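PDB 6TME: pollen-specific leucine-rich repeat extensin-like protein 1 from Arabidopsis thaliana, which probably perceives RALF signalling peptides through its leucine-rich repeat domain and links this to the cell wall during pollen tube growth. Local coordinates for residues A[49-54]-A[72-77]; A[56-61]-A[126-131]; A[302-307]-A[322-327]. All blocks are in the same frame, centred on the assembly; numbering follows the deposited sequence.

Interaction 1 of 3, residues A[49-54]-A[72-77]; sequences IALQAW and PDVCSY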
ATOM      1  N   ILE A  49      14.438 -15.058  25.663  1.00 22.03           N
ATOM      2  CA  ILE A  49      14.835 -13.754  26.191  1.00 23.68           C
ATOM      3  C   ILE A  49      14.146 -12.622  25.417  1.00 35.30           C
ATOM      4  O   ILE A  49      13.583 -11.688  26.008  1.00 31.79           O
ATOM      5  CB  ILE A  49      16.369 -13.634  26.153  1.00 28.03           C
ATOM      6  CG1 ILE A  49      17.005 -14.605  27.165  1.00 29.82           C
ATOM      7  CG2 ILE A  49      16.818 -12.177  26.390  1.00 23.18           C
ATOM      8  CD1 ILE A  49      18.517 -14.909  26.904  1.00 30.98           C
ATOM      9  N   ALA A  50      14.170 -12.702  24.080  1.00 35.08           N
ATOM     10  CA  ALA A  50      13.471 -11.734  23.238  1.00 28.40           C
ATOM     11  C   ALA A  50      12.008 -11.588  23.632  1.00 32.75           C
ATOM     12  O   ALA A  50      11.505 -10.466  23.817  1.00 26.10           O
ATOM     13  CB  ALA A  50      13.573 -12.148  21.770  1.00 28.63           C
ATOM     14  N   LEU A  51      11.304 -12.714  23.769  1.00 27.96           N
ATOM     15  CA  LEU A  51       9.864 -12.620  23.980  1.00 32.58           C
ATOM     16  C   LEU A  51       9.546 -12.156  25.389  1.00 31.54           C
ATOM     17  O   LEU A  51       8.562 -11.439  25.594  1.00 31.44           O
ATOM     18  CB  LEU A  51       9.186 -13.953  23.685  1.00 26.51           C
ATOM     19  CG  LEU A  51       9.246 -14.372  22.219  1.00 27.30           C
ATOM     20  CD1 LEU A  51       8.919 -15.877  22.084  1.00 21.93           C
ATOM     21  CD2 LEU A  51       8.344 -13.506  21.337  1.00 26.14           C
ATOM     22  N   GLN A  52      10.365 -12.551  26.374  1.00 27.05           N
ATOM     23  CA  GLN A  52      10.153 -12.059  27.734  1.00 32.98           C
ATOM     24  C   GLN A  52      10.491 -10.572  27.846  1.00 27.83           C
ATOM     25  O   GLN A  52       9.827  -9.844  28.595  1.00 26.49           O
ATOM     26  CB  GLN A  52      10.966 -12.872  28.760  1.00 27.66           C
ATOM     27  CG  GLN A  52      10.443 -14.300  29.044  1.00 29.04           C
ATOM     28  CD  GLN A  52       8.996 -14.302  29.517  1.00 36.40           C
ATOM     29  OE1 GLN A  52       8.597 -13.441  30.289  1.00 40.04           O
ATOM     30  NE2 GLN A  52       8.207 -15.269  29.054  1.00 38.12           N
ATOM     31  N   ALA A  53      11.523 -10.101  27.129  1.00 16.16           N
ATOM     32  CA  ALA A  53      11.775  -8.661  27.120  1.00 20.32           C
ATOM     33  C   ALA A  53      10.605  -7.913  26.485  1.00 28.48           C
ATOM     34  O   ALA A  53      10.262  -6.810  26.923  1.00 30.21           O
ATOM     35  CB  ALA A  53      13.078  -8.345  26.388  1.00 21.60           C
ATOM     36  N   TRP A  54       9.953  -8.516  25.486  1.00 30.92           N
ATOM     37  CA  TRP A  54       8.819  -7.866  24.831  1.00 35.16           C
ATOM     38  C   TRP A  54       7.608  -7.809  25.760  1.00 34.07           C
ATOM     39  O   TRP A  54       6.972  -6.753  25.906  1.00 26.35           O
ATOM     40  CB  TRP A  54       8.479  -8.597  23.529  1.00 26.95           C
ATOM     41  CG  TRP A  54       7.723  -7.766  22.532  1.00 35.61           C
ATOM     42  CD1 TRP A  54       7.443  -6.425  22.614  1.00 30.44           C
ATOM     43  CD2 TRP A  54       7.143  -8.222  21.301  1.00 30.41           C
ATOM     44  NE1 TRP A  54       6.719  -6.028  21.517  1.00 33.28           N
ATOM     45  CE2 TRP A  54       6.527  -7.106  20.691  1.00 31.40           C
ATOM     46  CE3 TRP A  54       7.070  -9.470  20.663  1.00 23.33           C
ATOM     47  CZ2 TRP A  54       5.850  -7.199  19.471  1.00 26.83           C
ATOM     48  CZ3 TRP A  54       6.408  -9.563  19.444  1.00 26.91           C
ATOM     49  CH2 TRP A  54       5.804  -8.434  18.858  1.00 27.38           C
ATOM     50  N   PRO A  72      10.172 -21.908  29.124  1.00 43.75           N
ATOM     51  CA  PRO A  72      11.081 -21.929  27.969  1.00 37.08           C
ATOM     52  C   PRO A  72      10.526 -22.595  26.716  1.00 33.73           C
ATOM     53  O   PRO A  72      11.239 -22.654  25.706  1.00 39.43           O
ATOM     54  CB  PRO A  72      12.277 -22.720  28.516  1.00 41.27           C
ATOM     55  CG  PRO A  72      11.621 -23.715  29.438  1.00 44.24           C
ATOM     56  CD  PRO A  72      10.475 -22.975  30.089  1.00 34.11           C
ATOM     57  N   ASP A  73       9.293 -23.104  26.730  1.00 39.81           N
ATOM     58  CA  ASP A  73       8.661 -23.616  25.511  1.00 41.74           C
ATOM     59  C   ASP A  73       8.051 -22.470  24.688  1.00 40.94           C
ATOM     60  O   ASP A  73       6.832 -22.295  24.595  1.00 42.42           O
ATOM     61  CB  ASP A  73       7.612 -24.653  25.870  1.00 41.29           C
ATOM     62  CG  ASP A  73       7.073 -25.368  24.650  1.00 53.65           C
ATOM     63  OD1 ASP A  73       7.710 -25.255  23.574  1.00 48.40           O
ATOM     64  OD2 ASP A  73       6.009 -26.020  24.769  1.00 55.62           O
ATOM     65  N   VAL A  74       8.930 -21.700  24.038  1.00 30.58           N
ATOM     66  CA  VAL A  74       8.477 -20.521  23.288  1.00 38.56           C
ATOM     67  C   VAL A  74       7.492 -20.891  22.176  1.00 36.50           C
ATOM     68  O   VAL A  74       6.577 -20.112  21.862  1.00 35.49           O
ATOM     69  CB  VAL A  74       9.685 -19.740  22.721  1.00 35.74           C
ATOM     70  CG1 VAL A  74      10.402 -19.008  23.825  1.00 31.57           C
ATOM     71  CG2 VAL A  74      10.645 -20.669  21.992  1.00 41.69           C
ATOM     72  N   CYS A  75       7.648 -22.077  21.582  1.00 26.13           N
ATOM     73  CA  CYS A  75       6.810 -22.487  20.465  1.00 37.07           C
ATOM     74  C   CYS A  75       5.343 -22.610  20.837  1.00 40.89           C
ATOM     75  O   CYS A  75       4.483 -22.562  19.948  1.00 35.96           O
ATOM     76  CB  CYS A  75       7.334 -23.815  19.900  1.00 42.19           C
ATOM     77  SG  CYS A  75       8.976 -23.642  19.168  1.00 62.49           S
ATOM     78  N   SER A  76       5.041 -22.756  22.116  1.00 41.65           N
ATOM     79  CA  SER A  76       3.663 -22.817  22.562  1.00 34.11           C
ATOM     80  C   SER A  76       3.091 -21.451  22.932  1.00 30.22           C
ATOM     81  O   SER A  76       1.888 -21.362  23.220  1.00 41.83           O
ATOM     82  CB  SER A  76       3.560 -23.773  23.757  1.00 39.22           C
ATOM     83  OG  SER A  76       4.439 -23.348  24.783  1.00 49.52           O
ATOM     84  N   TYR A  77       3.915 -20.395  22.949  1.00 27.96           N
ATOM     85  CA  TYR A  77       3.410 -19.034  23.146  1.00 29.50           C
ATOM     86  C   TYR A  77       2.395 -18.653  22.071  1.00 27.66           C
ATOM     87  O   TYR A  77       2.597 -18.909  20.882  1.00 25.77           O
ATOM     88  CB  TYR A  77       4.551 -18.013  23.104  1.00 32.28           C
ATOM     89  CG  TYR A  77       5.485 -17.996  24.265  1.00 30.28           C
ATOM     90  CD1 TYR A  77       5.537 -19.053  25.181  1.00 36.92           C
ATOM     91  CD2 TYR A  77       6.325 -16.920  24.460  1.00 26.05           C
ATOM     92  CE1 TYR A  77       6.406 -19.023  26.259  1.00 25.62           C
ATOM     93  CE2 TYR A  77       7.197 -16.869  25.521  1.00 22.15           C
ATOM     94  CZ  TYR A  77       7.233 -17.925  26.428  1.00 32.90           C
ATOM     95  OH  TYR A  77       8.112 -17.864  27.494  1.00 32.59           O
TER

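Interaction 2 of 3, residues A[56-61]-A[126-131]; sequences KAFYSD and NRFCGV. With SO4 (sulfate ion), chain L.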
ATOM      1  N   LYS A  56       7.591  -7.775  28.980  1.00 25.92           N
ATOM      2  CA  LYS A  56       7.811  -6.720  29.976  1.00 35.61           C
ATOM      3  C   LYS A  56       7.356  -5.358  29.463  1.00 34.00           C
ATOM      4  O   LYS A  56       6.861  -4.538  30.244  1.00 38.21           O
ATOM      5  CB  LYS A  56       9.280  -6.641  30.385  1.00 33.86           C
ATOM      6  CG  LYS A  56       9.736  -7.744  31.315  1.00 36.02           C
ATOM      7  CD  LYS A  56      11.162  -7.442  31.787  1.00 47.60           C
ATOM      8  CE  LYS A  56      11.685  -8.477  32.779  1.00 57.67           C
ATOM      9  NZ  LYS A  56      13.041  -8.078  33.280  1.00 63.83           N
ATOM     10  N   ALA A  57       7.485  -5.106  28.157  1.00 29.25           N
ATOM     11  CA  ALA A  57       7.038  -3.846  27.564  1.00 30.83           C
ATOM     12  C   ALA A  57       5.549  -3.813  27.244  1.00 33.57           C
ATOM     13  O   ALA A  57       5.090  -2.802  26.727  1.00 35.26           O
ATOM     14  CB  ALA A  57       7.826  -3.547  26.288  1.00 32.11           C
ATOM     15  N   PHE A  58       4.778  -4.863  27.533  1.00 33.76           N
ATOM     16  CA  PHE A  58       3.340  -4.834  27.260  1.00 34.06           C
ATOM     17  C   PHE A  58       2.639  -4.092  28.392  1.00 39.76           C
ATOM     18  O   PHE A  58       2.450  -4.643  29.478  1.00 43.30           O
ATOM     19  CB  PHE A  58       2.774  -6.244  27.126  1.00 37.73           C
ATOM     20  CG  PHE A  58       3.229  -6.978  25.902  1.00 31.29           C
ATOM     21  CD1 PHE A  58       4.017  -6.343  24.938  1.00 28.65           C
ATOM     22  CD2 PHE A  58       2.841  -8.298  25.697  1.00 28.24           C
ATOM     23  CE1 PHE A  58       4.430  -7.014  23.794  1.00 27.91           C
ATOM     24  CE2 PHE A  58       3.262  -8.992  24.560  1.00 35.67           C
ATOM     25  CZ  PHE A  58       4.058  -8.346  23.606  1.00 34.55           C
ATOM     26  N   TYR A  59       2.243  -2.836  28.153  1.00 30.50           N
ATOM     27  CA  TYR A  59       1.523  -2.106  29.197  1.00 33.97           C
ATOM     28  C   TYR A  59       0.076  -2.558  29.292  1.00 37.35           C
ATOM     29  O   TYR A  59      -0.496  -2.618  30.386  1.00 40.60           O
ATOM     30  CB  TYR A  59       1.577  -0.597  28.948  1.00 33.17           C
ATOM     31  N   SER A  60      -0.547  -2.845  28.161  1.00 28.14           N
ATOM     32  CA  SER A  60      -1.936  -3.263  28.192  1.00 32.25           C
ATOM     33  C   SER A  60      -2.161  -4.299  27.106  1.00 43.87           C
ATOM     34  O   SER A  60      -1.812  -4.079  25.943  1.00 50.80           O
ATOM     35  CB  SER A  60      -2.871  -2.067  27.998  1.00 37.86           C
ATOM     36  OG  SER A  60      -4.072  -2.491  27.406  1.00 44.32           O
ATOM     37  N   ASP A  61      -2.741  -5.427  27.494  1.00 43.91           N
ATOM     38  CA  ASP A  61      -2.972  -6.561  26.604  1.00 33.54           C
ATOM     39  C   ASP A  61      -4.429  -6.955  26.791  1.00 36.73           C
ATOM     40  O   ASP A  61      -4.747  -7.845  27.587  1.00 42.41           O
ATOM     41  CB  ASP A  61      -2.020  -7.708  26.933  1.00 32.42           C
ATOM     42  CG  ASP A  61      -2.204  -8.905  26.032  1.00 40.56           C
ATOM     43  OD1 ASP A  61      -3.039  -8.850  25.104  1.00 50.64           O
ATOM     44  OD2 ASP A  61      -1.501  -9.907  26.267  1.00 48.95           O
ATOM     45  N   ASN A 126      -2.482  -3.200  16.459  1.00 20.06           N
ATOM     46  CA  ASN A 126      -2.089  -3.144  17.861  1.00 26.54           C
ATOM     47  C   ASN A 126      -1.865  -1.684  18.222  1.00 30.49           C
ATOM     48  O   ASN A 126      -2.113  -0.781  17.421  1.00 25.16           O
ATOM     49  CB  ASN A 126      -0.852  -4.002  18.124  1.00 18.78           C
ATOM     50  CG  ASN A 126      -1.189  -5.481  18.215  1.00 23.44           C
ATOM     51  OD1 ASN A 126      -1.573  -5.983  19.284  1.00 24.71           O
ATOM     52  ND2 ASN A 126      -1.087  -6.178  17.093  1.00 18.81           N
ATOM     53  N   ARG A 127      -1.386  -1.444  19.431  1.00 28.13           N
ATOM     54  CA  ARG A 127      -1.045  -0.076  19.797  1.00 20.31           C
ATOM     55  C   ARG A 127       0.430   0.000  20.138  1.00 26.32           C
ATOM     56  O   ARG A 127       0.811   0.522  21.193  1.00 24.62           O
ATOM     57  CB  ARG A 127      -1.917   0.400  20.955  1.00 14.73           C
ATOM     58  CG  ARG A 127      -3.366   0.647  20.530  1.00 22.80           C
ATOM     59  CD  ARG A 127      -4.283   0.778  21.727  1.00 27.80           C
ATOM     60  NE  ARG A 127      -4.176  -0.415  22.561  1.00 32.86           N
ATOM     61  CZ  ARG A 127      -4.623  -0.486  23.806  1.00 31.38           C
ATOM     62  NH1 ARG A 127      -5.193   0.580  24.346  1.00 37.02           N
ATOM     63  NH2 ARG A 127      -4.483  -1.612  24.507  1.00 28.74           N
ATOM     64  N   PHE A 128       1.263  -0.549  19.261  1.00 28.57           N
ATOM     65  CA  PHE A 128       2.698  -0.504  19.474  1.00 25.78           C
ATOM     66  C   PHE A 128       3.207   0.887  19.136  1.00 27.65           C
ATOM     67  O   PHE A 128       2.926   1.429  18.063  1.00 26.97           O
ATOM     68  CB  PHE A 128       3.408  -1.586  18.659  1.00 20.69           C
ATOM     69  CG  PHE A 128       3.230  -2.977  19.232  1.00 27.98           C
ATOM     70  CD1 PHE A 128       3.634  -3.259  20.540  1.00 28.03           C
ATOM     71  CD2 PHE A 128       2.619  -3.992  18.482  1.00 28.43           C
ATOM     72  CE1 PHE A 128       3.443  -4.544  21.098  1.00 24.14           C
ATOM     73  CE2 PHE A 128       2.439  -5.273  19.015  1.00 31.12           C
ATOM     74  CZ  PHE A 128       2.850  -5.551  20.334  1.00 23.97           C
ATOM     75  N   CYS A 129       3.958   1.463  20.055  1.00 20.71           N
ATOM     76  CA  CYS A 129       4.275   2.870  19.979  1.00 21.63           C
ATOM     77  C   CYS A 129       5.778   3.072  19.852  1.00 21.47           C
ATOM     78  O   CYS A 129       6.585   2.213  20.217  1.00 25.41           O
ATOM     79  CB  CYS A 129       3.726   3.592  21.214  1.00 22.02           C
ATOM     80  N   GLY A 130       6.149   4.230  19.331  1.00 24.78           N
ATOM     81  CA  GLY A 130       7.548   4.580  19.267  1.00 25.22           C
ATOM     82  C   GLY A 130       8.141   4.272  17.915  1.00 24.24           C
ATOM     83  O   GLY A 130       7.494   4.500  16.895  1.00 27.46           O
ATOM     84  N   VAL A 131       9.367   3.752  17.890  1.00 28.80           N
ATOM     85  CA  VAL A 131      10.076   3.528  16.643  1.00 29.61           C
ATOM     86  C   VAL A 131      10.378   2.038  16.483  1.00 31.81           C
ATOM     87  O   VAL A 131      10.267   1.250  17.419  1.00 20.96           O
ATOM     88  CB  VAL A 131      11.368   4.355  16.582  1.00 37.23           C
ATOM     89  CG1 VAL A 131      11.048   5.835  16.764  1.00 35.72           C
ATOM     90  CG2 VAL A 131      12.323   3.874  17.650  1.00 37.69           C
TER
HETATM   91  S   SO4 L 506      -5.663  -4.080  30.357  1.00114.83           S
HETATM   92  O1  SO4 L 506      -6.448  -4.408  31.546  1.00122.01           O
HETATM   93  O2  SO4 L 506      -5.280  -2.667  30.410  1.00114.87           O
HETATM   94  O3  SO4 L 506      -6.482  -4.333  29.172  1.00109.05           O
HETATM   95  O4  SO4 L 506      -4.459  -4.913  30.322  1.00108.09           O

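Interaction 3 of 3, residues A[302-307]-A[322-327]; sequences ICKLPK and AQSCVP. With SO4 (sulfate ion), chain K.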
ATOM      1  N   ILE A 302     -10.521   6.893 -23.924  1.00 39.50           N
ATOM      2  CA  ILE A 302     -10.403   6.446 -22.549  1.00 45.18           C
ATOM      3  C   ILE A 302     -11.650   5.696 -22.094  1.00 37.54           C
ATOM      4  O   ILE A 302     -11.561   4.614 -21.515  1.00 34.83           O
ATOM      5  CB  ILE A 302     -10.112   7.672 -21.656  1.00 52.53           C
ATOM      6  CG1 ILE A 302      -8.738   8.247 -22.009  1.00 56.38           C
ATOM      7  CG2 ILE A 302     -10.226   7.324 -20.196  1.00 57.75           C
ATOM      8  CD1 ILE A 302      -8.520   9.666 -21.555  1.00 60.45           C
ATOM      9  N   CYS A 303     -12.829   6.242 -22.385  1.00 31.11           N
ATOM     10  CA  CYS A 303     -14.075   5.685 -21.877  1.00 32.11           C
ATOM     11  C   CYS A 303     -14.436   4.342 -22.497  1.00 39.16           C
ATOM     12  O   CYS A 303     -15.302   3.647 -21.949  1.00 40.46           O
ATOM     13  CB  CYS A 303     -15.210   6.682 -22.086  1.00 43.78           C
ATOM     14  SG  CYS A 303     -14.968   8.225 -21.138  1.00 61.63           S
ATOM     15  N   LYS A 304     -13.793   3.941 -23.598  1.00 34.27           N
ATOM     16  CA  LYS A 304     -14.084   2.642 -24.192  1.00 37.22           C
ATOM     17  C   LYS A 304     -12.959   1.634 -23.985  1.00 44.51           C
ATOM     18  O   LYS A 304     -12.922   0.608 -24.667  1.00 41.28           O
ATOM     19  CB  LYS A 304     -14.434   2.809 -25.669  1.00 43.80           C
ATOM     20  CG  LYS A 304     -15.900   3.212 -25.785  1.00 56.67           C
ATOM     21  CD  LYS A 304     -16.322   3.862 -27.092  1.00 65.37           C
ATOM     22  CE  LYS A 304     -16.203   2.943 -28.281  1.00 69.19           C
ATOM     23  NZ  LYS A 304     -17.181   3.356 -29.329  1.00 66.00           N
ATOM     24  N   LEU A 305     -12.058   1.899 -23.039  1.00 47.94           N
ATOM     25  CA  LEU A 305     -11.062   0.910 -22.659  1.00 36.06           C
ATOM     26  C   LEU A 305     -11.758  -0.386 -22.241  1.00 33.19           C
ATOM     27  O   LEU A 305     -12.797  -0.348 -21.572  1.00 37.84           O
ATOM     28  CB  LEU A 305     -10.189   1.453 -21.530  1.00 36.05           C
ATOM     29  CG  LEU A 305      -9.143   2.513 -21.917  1.00 38.05           C
ATOM     30  CD1 LEU A 305      -8.662   3.296 -20.707  1.00 36.49           C
ATOM     31  CD2 LEU A 305      -7.952   1.899 -22.635  1.00 34.42           C
ATOM     32  N   PRO A 306     -11.219  -1.547 -22.622  1.00 38.99           N
ATOM     33  CA  PRO A 306     -12.022  -2.788 -22.576  1.00 36.35           C
ATOM     34  C   PRO A 306     -12.359  -3.296 -21.183  1.00 45.58           C
ATOM     35  O   PRO A 306     -13.436  -3.876 -20.993  1.00 52.73           O
ATOM     36  CB  PRO A 306     -11.137  -3.791 -23.322  1.00 36.33           C
ATOM     37  CG  PRO A 306      -9.739  -3.250 -23.135  1.00 39.72           C
ATOM     38  CD  PRO A 306      -9.882  -1.763 -23.198  1.00 38.54           C
ATOM     39  N   LYS A 307     -11.467  -3.149 -20.206  1.00 40.38           N
ATOM     40  CA  LYS A 307     -11.747  -3.652 -18.869  1.00 42.36           C
ATOM     41  C   LYS A 307     -12.209  -2.558 -17.919  1.00 41.94           C
ATOM     42  O   LYS A 307     -12.503  -2.846 -16.751  1.00 43.01           O
ATOM     43  CB  LYS A 307     -10.514  -4.373 -18.309  1.00 36.20           C
ATOM     44  CG  LYS A 307     -10.248  -5.708 -19.041  1.00 42.36           C
ATOM     45  CD  LYS A 307      -8.961  -6.380 -18.564  1.00 57.45           C
ATOM     46  CE  LYS A 307      -9.021  -6.698 -17.063  1.00 64.38           C
ATOM     47  NZ  LYS A 307      -7.693  -7.024 -16.455  1.00 60.08           N
ATOM     48  N   ALA A 322     -17.090  12.699 -24.322  1.00 37.46           N
ATOM     49  CA  ALA A 322     -17.682  11.823 -25.318  1.00 40.57           C
ATOM     50  C   ALA A 322     -19.001  11.240 -24.812  1.00 43.03           C
ATOM     51  O   ALA A 322     -19.231  11.103 -23.606  1.00 41.49           O
ATOM     52  CB  ALA A 322     -16.704  10.701 -25.677  1.00 43.69           C
ATOM     53  N   GLN A 323     -19.877  10.888 -25.756  1.00 42.08           N
ATOM     54  CA  GLN A 323     -21.167  10.312 -25.380  1.00 43.33           C
ATOM     55  C   GLN A 323     -20.992   8.998 -24.634  1.00 35.83           C
ATOM     56  O   GLN A 323     -21.797   8.665 -23.758  1.00 43.86           O
ATOM     57  CB  GLN A 323     -22.040  10.096 -26.620  1.00 47.96           C
ATOM     58  CG  GLN A 323     -22.190  11.329 -27.504  1.00 63.49           C
ATOM     59  CD  GLN A 323     -23.162  11.115 -28.656  1.00 74.90           C
ATOM     60  OE1 GLN A 323     -23.813  10.069 -28.752  1.00 76.65           O
ATOM     61  NE2 GLN A 323     -23.262  12.107 -29.537  1.00 76.03           N
ATOM     62  N   SER A 324     -19.959   8.241 -24.960  1.00 32.65           N
ATOM     63  CA  SER A 324     -19.740   6.994 -24.244  1.00 39.98           C
ATOM     64  C   SER A 324     -19.137   7.205 -22.860  1.00 34.43           C
ATOM     65  O   SER A 324     -18.983   6.230 -22.126  1.00 43.26           O
ATOM     66  CB  SER A 324     -18.861   6.061 -25.074  1.00 37.60           C
ATOM     67  OG  SER A 324     -17.648   6.702 -25.417  1.00 43.79           O
ATOM     68  N   CYS A 325     -18.819   8.442 -22.480  1.00 32.85           N
ATOM     69  CA  CYS A 325     -18.385   8.784 -21.125  1.00 28.20           C
ATOM     70  C   CYS A 325     -19.525   9.196 -20.217  1.00 33.28           C
ATOM     71  O   CYS A 325     -19.273   9.551 -19.062  1.00 36.48           O
ATOM     72  CB  CYS A 325     -17.390   9.944 -21.145  1.00 29.30           C
ATOM     73  SG  CYS A 325     -16.013   9.667 -22.190  1.00 54.79           S
ATOM     74  N   VAL A 326     -20.753   9.206 -20.713  1.00 35.87           N
ATOM     75  CA  VAL A 326     -21.841   9.845 -19.976  1.00 31.77           C
ATOM     76  C   VAL A 326     -22.364   8.865 -18.930  1.00 32.48           C
ATOM     77  O   VAL A 326     -22.658   7.705 -19.264  1.00 36.95           O
ATOM     78  CB  VAL A 326     -22.945  10.290 -20.934  1.00 37.53           C
ATOM     79  CG1 VAL A 326     -24.157  10.842 -20.172  1.00 31.09           C
ATOM     80  CG2 VAL A 326     -22.403  11.350 -21.866  1.00 35.25           C
ATOM     81  N   PRO A 327     -22.466   9.277 -17.677  1.00 29.51           N
ATOM     82  CA  PRO A 327     -23.040   8.394 -16.661  1.00 31.99           C
ATOM     83  C   PRO A 327     -24.498   8.095 -16.987  1.00 30.34           C
ATOM     84  O   PRO A 327     -25.182   8.872 -17.656  1.00 34.53           O
ATOM     85  CB  PRO A 327     -22.896   9.196 -15.359  1.00 33.12           C
ATOM     86  CG  PRO A 327     -21.888  10.316 -15.682  1.00 26.54           C
ATOM     87  CD  PRO A 327     -22.072  10.595 -17.142  1.00 27.42           C
TER
HETATM   88  S   SO4 K 505     -18.892   7.452 -28.871  1.00 98.66           S
HETATM   89  O1  SO4 K 505     -19.969   6.490 -28.626  1.00 98.17           O
HETATM   90  O2  SO4 K 505     -18.792   8.378 -27.744  1.00 92.86           O
HETATM   91  O3  SO4 K 505     -19.197   8.210 -30.083  1.00105.52           O
HETATM   92  O4  SO4 K 505     -17.627   6.744 -29.048  1.00 92.21           O

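Interaction 1 of 3, residues A[49-54]-A[72-77]
Leu51, on the helix, and Val74, in a short 3-10 turn, bring the two backbones together, their CA atoms 8.1 Å apart. Leu51 uses one methyl: CD1 sits 3.9 Å from CG1 of Val74 and also touches the Tyr77 ring obliquely, 3.7 Å from CD2. The leucine CB is close to CD2 and CE2 of the same ring, the two side chains running alongside each other in opposite senses. Tyr77 is backed by its own turn as well, with CA of Val74 3.8 Å above one ring face, toward the rim.

The main polar partners are Trp69 O for the Gln52 amide and Gly71 O for the phenol of Tyr77. A bent bond links these two groups across the contact: the glutamine chain turns at chi2 (-57°), and NE2 donates to OH over 3.0 Å, at 142°. The hydroxyl lies in the amide plane, while amide and ring stand 90° apart. Trp69 also stacks on Tyr77. Within this turn Cys75 forms a disulfide with Cys82 of strand 80-85. A helix clamped against a disulfide-bonded loop in this way is characteristic of the N-terminal cap of plant leucine-rich repeat domains.

Interaction 2 of 3, residues A[56-61]-A[126-131]
The ring of Phe128 receives Phe58 at its edge: CE1 of Phe58 lies in the plane of the Phe128 ring, 3.8 Å from its CE1, and the two side chains meet at a slant. Trp54 joins the pair to helix 43-56, meeting Phe58 edge-to-face and touching the ring of Phe128 as well. The aromatic contact is therefore a three-ring cluster, in which the touch between the two phenylalanines is a small one made by a single carbon of Phe58.

The other flat group is the guanidinium of Arg127. Ser60 OG comes to its edge, tilted 20° from the plane, and accepts from NH2 at 3.1 Å; the angle of 136° makes this a bent bond. NH2 also donates to Asp103 O, so one nitrogen serves a side-chain hydroxyl and a backbone carbonyl. The arginine chain bends at chi3 (-56°), which turns its end toward the serine. A sulfate, probably from the crystallisation liquor, lies beyond: Ser60 OG makes a weak bond to its O2, and Asp61 N another weak one to O4, at 3.3 Å. A second sulfate lies near the arginine side chain. A leucine in place of Arg127 would probably leave Ser60 OG and Asp103 O without their shared donor and untie the polar end of the contact.

Between the two segments runs strand 105-106. The backbones of Tyr59 and Ser60 together pair with Phe105, a classic beta bulge, while Arg127 and Cys129 make backbone hydrogen bonds with Ile104 and Gly106, the residues either side of Phe105 in sequence. The N-terminal cap thus continues into the short second sheet, with its Gly-x-Ile-Pro sequence, that distinguishes plant-specific leucine-rich repeats.

Interaction 3 of 3, residues A[302-307]-A[322-327]
Covalent bonding comes first: Cys303 and Cys325 are joined by a disulfide, SG to SG 2.1 Å, and their CA atoms, 5.4 Å apart, are the closest CA pair between the segments. The bridge turns through a chi3 of 108°, somewhat wider than a right angle. The bond fastens the last turn of a short helix to a 3-10 turn, and no hydrogen bond runs directly between the segments.

Van der Waals contact widens the junction on the side of Ser324. CB of Cys303 lies 3.8 Å from the backbone O of Ser324, and the aliphatic part of Lys304 runs past the serine hydroxyl, CD 3.6 Å from OG. The lysine touches here with its methylene groups and not with its charge.

Polar contacts meet in a sulfate, probably from the crystallisation liquor. Its O2 is gripped twice by one residue: Ser324 N donates over 3.0 Å at 147°, and Ser324 OG binds at 3.1 Å. With the serine OG placed between its backbone N and carbonyl carbon (chi1 56°), hydroxyl and amide reach the same oxygen. Lys304 NZ adds a weak bond of 3.4 Å to O4, so the anion spans both segments and would partly balance the lysine's charge.

Around the bridge the repeats close in. Both cysteines pack on Val298 of strand 297-298, whose backbone also bonds Ala322, and Cys303 touches Phe311 of strand 310-312 and Phe335 of strand 334-336. Lys333, just before that last strand, binds the carbonyls of Cys303 and Leu305, linking the end of helix 300-303 and the loop after it to the start of strand 334-336.

In the fold
The three contacts lie toward opposite ends of one solenoid. Interaction 1 lies within the N-terminal cap and interaction 2 joins it to the first repeats; their centres are 16 Å apart, and they touch where Trp54 CZ2 meets Phe128 CZ at 3.5 Å. Along the chain their segments alternate, since helix 43-56 and the residues after it pack first on the cap's own loop and then on strand 127-130. Interaction 3 follows both, on the other side of the chain's centre, with its centre 58 Å from that of interaction 1 and 50 Å from that of interaction 2. Cap packing thus marks the N-terminal end of the array, and a disulfide its last repeats, near strand 334-336.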